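Local coordinates for protein geranyltranstransferase (Agrobacterium tumefaciens, PDB 2H8O) that probably catalyses the condensation of geranyl diphosphate with isopentenyl diphosphate to form farnesyl diphosphate, as a homodimeric, all-helical member of the polyprenyl synthetase family, at residues A[114-119]-A[156-161]; A[225-230]-A[246-251]. All coordinates share one frame; numbering follows the deposited sequence.

Contact 1: A[114-119]-A[156-161]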
loop_
_atom_site.group_PDB
_atom_site.type_symbol
_atom_site.label_atom_id
_atom_site.label_comp_id
_atom_site.label_asym_id
_atom_site.label_seq_id
_atom_site.Cartn_x
_atom_site.Cartn_y
_atom_site.Cartn_z
ATOM N N LEU A 114 9.138 6.927 0.902
ATOM C CA LEU A 114 9.758 6.097 -0.130
ATOM C C LEU A 114 10.671 5.036 0.484
ATOM O O LEU A 114 10.721 3.879 0.024
ATOM C CB LEU A 114 10.526 6.972 -1.115
ATOM C CG LEU A 114 11.269 6.247 -2.243
ATOM C CD1 LEU A 114 10.306 5.369 -3.081
ATOM C CD2 LEU A 114 12.013 7.252 -3.121
ATOM N N GLU A 115 11.381 5.414 1.544
ATOM C CA GLU A 115 12.220 4.457 2.240
ATOM C C GLU A 115 11.410 3.337 2.902
ATOM O O GLU A 115 11.826 2.153 2.902
ATOM C CB GLU A 115 13.133 5.171 3.244
ATOM C CG GLU A 115 14.256 4.286 3.808
ATOM C CD GLU A 115 15.257 3.718 2.791
ATOM O OE1 GLU A 115 15.297 4.145 1.619
ATOM O OE2 GLU A 115 16.045 2.831 3.164
ATOM N N CYS A 116 10.269 3.681 3.503
ATOM C CA CYS A 116 9.403 2.657 4.080
ATOM C C CYS A 116 9.015 1.656 2.999
ATOM O O CYS A 116 9.025 0.462 3.215
ATOM C CB CYS A 116 8.127 3.245 4.669
ATOM S SG CYS A 116 8.370 4.012 6.267
ATOM N N LEU A 117 8.666 2.167 1.813
ATOM C CA LEU A 117 8.259 1.279 0.718
ATOM C C LEU A 117 9.458 0.419 0.265
ATOM O O LEU A 117 9.333 -0.798 0.091
ATOM C CB LEU A 117 7.632 2.100 -0.415
ATOM C CG LEU A 117 6.793 1.272 -1.411
ATOM C CD1 LEU A 117 5.638 2.078 -2.022
ATOM C CD2 LEU A 117 7.686 0.641 -2.441
ATOM N N HIS A 118 10.600 1.057 0.032
ATOM C CA HIS A 118 11.792 0.283 -0.289
ATOM C C HIS A 118 12.024 -0.848 0.733
ATOM O O HIS A 118 12.261 -1.997 0.376
ATOM C CB HIS A 118 13.021 1.211 -0.374
ATOM C CG HIS A 118 14.318 0.478 -0.461
ATOM N ND1 HIS A 118 14.639 -0.357 -1.517
ATOM C CD2 HIS A 118 15.379 0.457 0.382
ATOM C CE1 HIS A 118 15.847 -0.859 -1.311
ATOM N NE2 HIS A 118 16.314 -0.385 -0.164
ATOM N N CYS A 119 11.956 -0.522 2.013
ATOM C CA CYS A 119 12.224 -1.500 3.045
ATOM C C CYS A 119 11.173 -2.607 3.083
ATOM O O CYS A 119 11.509 -3.759 3.347
ATOM C CB CYS A 119 12.373 -0.843 4.404
ATOM S SG CYS A 119 13.862 0.200 4.524
ATOM N N ASP A 156 3.613 -5.470 4.769
ATOM C CA ASP A 156 2.294 -4.943 4.403
ATOM C C ASP A 156 2.069 -3.589 5.092
ATOM O O ASP A 156 1.560 -2.625 4.511
ATOM C CB ASP A 156 1.166 -5.919 4.806
ATOM C CG ASP A 156 1.124 -7.166 3.942
ATOM O OD1 ASP A 156 1.833 -7.211 2.911
ATOM O OD2 ASP A 156 0.385 -8.136 4.314
ATOM N N SER A 157 2.471 -3.532 6.355
ATOM C CA SER A 157 2.259 -2.335 7.162
ATOM C C SER A 157 3.185 -1.186 6.714
ATOM O O SER A 157 2.797 -0.034 6.724
ATOM C CB SER A 157 2.416 -2.617 8.645
ATOM O OG SER A 157 1.493 -3.607 9.109
ATOM N N LEU A 158 4.418 -1.512 6.328
ATOM C CA LEU A 158 5.355 -0.494 5.809
ATOM C C LEU A 158 4.891 0.057 4.460
ATOM O O LEU A 158 5.007 1.253 4.209
ATOM C CB LEU A 158 6.760 -1.073 5.692
ATOM C CG LEU A 158 7.532 -1.202 7.002
ATOM C CD1 LEU A 158 8.798 -2.088 6.726
ATOM C CD2 LEU A 158 7.931 0.143 7.581
ATOM N N LEU A 159 4.366 -0.821 3.590
ATOM C CA LEU A 159 3.791 -0.360 2.313
ATOM C C LEU A 159 2.605 0.599 2.571
ATOM O O LEU A 159 2.502 1.659 1.962
ATOM C CB LEU A 159 3.374 -1.558 1.471
ATOM C CG LEU A 159 2.561 -1.284 0.223
ATOM C CD1 LEU A 159 3.230 -0.241 -0.670
ATOM C CD2 LEU A 159 2.349 -2.580 -0.561
ATOM N N THR A 160 1.724 0.210 3.493
ATOM C CA THR A 160 0.558 1.006 3.853
ATOM C C THR A 160 1.007 2.366 4.426
ATOM O O THR A 160 0.477 3.412 4.083
ATOM C CB THR A 160 -0.338 0.264 4.853
ATOM O OG1 THR A 160 -0.663 -1.039 4.327
ATOM C CG2 THR A 160 -1.634 1.041 5.103
ATOM N N LEU A 161 1.976 2.313 5.335
ATOM C CA LEU A 161 2.480 3.530 6.002
ATOM C C LEU A 161 3.086 4.536 5.021
ATOM O O LEU A 161 2.985 5.767 5.227
ATOM C CB LEU A 161 3.518 3.155 7.079
ATOM C CG LEU A 161 3.779 4.266 8.106
ATOM C CD1 LEU A 161 2.554 4.446 8.991
ATOM C CD2 LEU A 161 4.999 3.911 8.908
#
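C116 and L158 meet through side chain and backbone alike. The CB of C116 lies 3.7 Å from the O of L158, and the CB of L158 sits equally near, 3.7 Å, to the O of C116, a reciprocal fit consistent with segment axes only 7.8 Å apart. Farther out, the SG of C116 reaches the CD2 of L158 at 4.1 Å and the CD2 of L161 at 4.3 Å; placed beside its own backbone N (chi1 -78°), the sulfur is directed to this pair of methyls. The other branch of L158, CD1, approaches the CB of C119 at 4.4 Å.

A second apolar pairing joins L117 and L159, whose side chains run alongside each other in the same direction. Their CD1 methyls are 3.6 Å apart, and the L117 side chain also packs on L185, A189 and L225. These antiparallel segments, with axes at 156°, belong to helices 104-125 and 148-167 of the all-helical prenyl-synthase bundle; in this family the former leads into the first aspartate-rich motif.

Polar links run within and beyond the pair. T160 OG1 donates to D156 O at 2.7 Å, 33° out of the carbonyl plane, while T160 N bonds the same oxygen from the opposite face, so one carbonyl is gripped twice. D156 OD1 is hydrogen-bonded to H124 NE2, farther along helix 104-125. Helix 148-167 also meets the second subunit, where T160 packs on L159 of that chain and L159 on its T160.

Contact 2: A[225-230]-A[246-251]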
loop_
_atom_site.group_PDB
_atom_site.type_symbol
_atom_site.label_atom_id
_atom_site.label_comp_id
_atom_site.label_asym_id
_atom_site.label_seq_id
_atom_site.Cartn_x
_atom_site.Cartn_y
_atom_site.Cartn_z
ATOM N N LEU A 225 11.564 2.921 -8.702
ATOM C CA LEU A 225 11.659 3.673 -7.436
ATOM C C LEU A 225 12.693 4.793 -7.522
ATOM O O LEU A 225 12.525 5.825 -6.894
ATOM C CB LEU A 225 11.999 2.791 -6.225
ATOM C CG LEU A 225 10.917 1.818 -5.785
ATOM C CD1 LEU A 225 11.172 1.411 -4.344
ATOM C CD2 LEU A 225 9.512 2.404 -5.908
ATOM N N LEU A 226 13.760 4.566 -8.290
ATOM C CA LEU A 226 14.819 5.593 -8.472
ATOM C C LEU A 226 14.332 6.732 -9.383
ATOM O O LEU A 226 14.586 7.907 -9.117
ATOM C CB LEU A 226 16.127 4.948 -8.940
ATOM C CG LEU A 226 16.771 3.995 -7.920
ATOM C CD1 LEU A 226 17.798 3.078 -8.615
ATOM C CD2 LEU A 226 17.392 4.771 -6.735
ATOM N N ARG A 227 13.599 6.384 -10.433
ATOM C CA ARG A 227 12.880 7.342 -11.262
ATOM C C ARG A 227 11.934 8.205 -10.419
ATOM O O ARG A 227 11.970 9.439 -10.468
ATOM C CB ARG A 227 12.114 6.580 -12.364
ATOM C CG ARG A 227 11.273 7.448 -13.272
ATOM C CD ARG A 227 10.299 6.583 -14.092
ATOM N NE ARG A 227 9.155 6.159 -13.281
ATOM C CZ ARG A 227 8.474 5.025 -13.419
ATOM N NH1 ARG A 227 8.835 4.106 -14.309
ATOM N NH2 ARG A 227 7.445 4.789 -12.613
ATOM N N PHE A 228 11.095 7.535 -9.637
ATOM C CA PHE A 228 10.164 8.210 -8.762
ATOM C C PHE A 228 10.918 9.154 -7.803
ATOM O O PHE A 228 10.479 10.281 -7.570
ATOM C CB PHE A 228 9.335 7.210 -7.951
ATOM C CG PHE A 228 8.570 7.861 -6.834
ATOM C CD1 PHE A 228 7.318 8.421 -7.051
ATOM C CD2 PHE A 228 9.128 7.966 -5.574
ATOM C CE1 PHE A 228 6.648 9.070 -6.027
ATOM C CE2 PHE A 228 8.463 8.622 -4.540
ATOM C CZ PHE A 228 7.228 9.173 -4.762
ATOM N N ALA A 229 12.022 8.697 -7.218
ATOM C CA ALA A 229 12.730 9.513 -6.219
ATOM C C ALA A 229 13.105 10.884 -6.772
ATOM O O ALA A 229 12.986 11.898 -6.108
ATOM C CB ALA A 229 13.979 8.795 -5.748
ATOM N N CYS A 230 13.558 10.891 -8.010
ATOM C CA CYS A 230 14.001 12.119 -8.667
ATOM C C CYS A 230 12.836 12.943 -9.167
ATOM O O CYS A 230 12.802 14.145 -8.987
ATOM C CB CYS A 230 14.921 11.771 -9.810
ATOM S SG CYS A 230 16.487 11.034 -9.227
ATOM N N ARG A 246 12.336 16.398 -17.045
ATOM C CA ARG A 246 13.795 16.433 -16.938
ATOM C C ARG A 246 14.249 15.588 -15.735
ATOM O O ARG A 246 15.157 14.747 -15.853
ATOM C CB ARG A 246 14.288 17.873 -16.791
ATOM C CG ARG A 246 15.801 18.016 -16.692
ATOM C CD ARG A 246 16.258 19.479 -16.837
ATOM N NE ARG A 246 15.841 20.007 -18.152
ATOM C CZ ARG A 246 16.502 19.855 -19.308
ATOM N NH1 ARG A 246 17.681 19.240 -19.373
ATOM N NH2 ARG A 246 15.989 20.354 -20.428
ATOM N N LEU A 247 13.624 15.814 -14.585
ATOM C CA LEU A 247 14.021 15.062 -13.381
ATOM C C LEU A 247 13.666 13.579 -13.476
ATOM O O LEU A 247 14.443 12.735 -13.028
ATOM C CB LEU A 247 13.491 15.715 -12.096
ATOM C CG LEU A 247 14.443 16.732 -11.448
ATOM C CD1 LEU A 247 15.678 16.038 -10.878
ATOM C CD2 LEU A 247 14.869 17.830 -12.420
ATOM N N ARG A 248 12.520 13.262 -14.068
ATOM C CA ARG A 248 12.180 11.869 -14.408
ATOM C C ARG A 248 13.279 11.193 -15.265
ATOM O O ARG A 248 13.808 10.065 -14.959
ATOM C CB ARG A 248 10.806 11.830 -15.098
ATOM C CG ARG A 248 10.275 10.445 -15.377
ATOM C CD ARG A 248 9.018 10.526 -16.236
ATOM N NE ARG A 248 8.546 9.227 -16.702
ATOM C CZ ARG A 248 7.803 8.385 -15.993
ATOM N NH1 ARG A 248 7.436 8.689 -14.759
ATOM N NH2 ARG A 248 7.416 7.222 -16.529
ATOM N N LEU A 249 13.647 11.857 -16.345
ATOM C CA LEU A 249 14.675 11.312 -17.205
ATOM C C LEU A 249 15.983 11.118 -16.446
ATOM O O LEU A 249 16.659 10.093 -16.610
ATOM C CB LEU A 249 14.900 12.215 -18.418
ATOM C CG LEU A 249 13.939 12.312 -19.573
ATOM C CD1 LEU A 249 14.644 13.124 -20.647
ATOM C CD2 LEU A 249 13.553 10.949 -20.118
ATOM N N PHE A 250 16.347 12.096 -15.624
ATOM C CA PHE A 250 17.543 11.980 -14.787
ATOM C C PHE A 250 17.432 10.725 -13.905
ATOM O O PHE A 250 18.375 9.935 -13.783
ATOM C CB PHE A 250 17.734 13.232 -13.926
ATOM C CG PHE A 250 18.930 13.159 -13.025
ATOM C CD1 PHE A 250 20.209 13.441 -13.495
ATOM C CD2 PHE A 250 18.789 12.784 -11.704
ATOM C CE1 PHE A 250 21.309 13.364 -12.641
ATOM C CE2 PHE A 250 19.884 12.689 -10.865
ATOM C CZ PHE A 250 21.137 12.984 -11.331
ATOM N N GLY A 251 16.260 10.528 -13.310
ATOM C CA GLY A 251 16.018 9.370 -12.455
ATOM C C GLY A 251 16.132 8.059 -13.211
ATOM O O GLY A 251 16.670 7.084 -12.710
#
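R227 and R248 extend side by side in the same direction, with their guanidinium planes just 22° apart. The overlap is offset: the R227 chain, bent at chi3 (77°), lies alongside the extended R248 chain with its CD over the centre of the R248 group, 3.5 Å above the plane, whereas R248 NH2 sits over the rim of the R227 group. R227 NE and R248 NH1, both donors, lie 3.4 Å apart. Two acidic partners bind R248: its NH1 forms salt bridges with E231 and with D65 of the second subunit, which also makes a long, weak ion pair with R227, so the carboxylates of E231 and D65 probably offset part of the charge where the two arginines meet.

C230 occupies the other flank. Its sulfur sits at the edge of the F250 ring, 81° off the normal, a sulfur-aromatic contact with SG 3.8 Å from F250 CD2. The SG is also 3.7 Å from the CA of G251, and the CB of C230 rests 3.4 Å from the O of L247. The CB of L247, in turn, faces the O of C230 at 3.6 Å, an oxygen that also accepts a hydrogen bond from S96 OG.

Between these flanks the backbones are in direct contact. R227 and G251 have their CA atoms 3.9 Å apart, and the CA of G251, which carries no side chain, also packs close to the O of L226. Such a glycine-mediated close crossing joins helices 211-237 and 241-267, an antiparallel helical hairpin of the prenyl-synthase fold whose second helix in this family carries the second aspartate-rich motif.

From the N terminus, the chain first forms contact 1, where helix 148-167 returns against helix 104-125 and closes a loop of 36 residues that includes the small strand pair 135-136 and 139-140. Contact 2 opens only afterwards and closes a shorter connection of 15 residues between helices 211-237 and 241-267, so the two neither nest nor cross. Their centres are 19 Å apart, on opposite sides of the chain's centre, yet they meet: L114 CD2 lies 3.6 Å from A229 CB, and L117 CD2 lies 4.0 Å from L225 CD1. Helices 104-125 and 211-237 thus join the pairs into one bundle, and both contacts reach the second subunit.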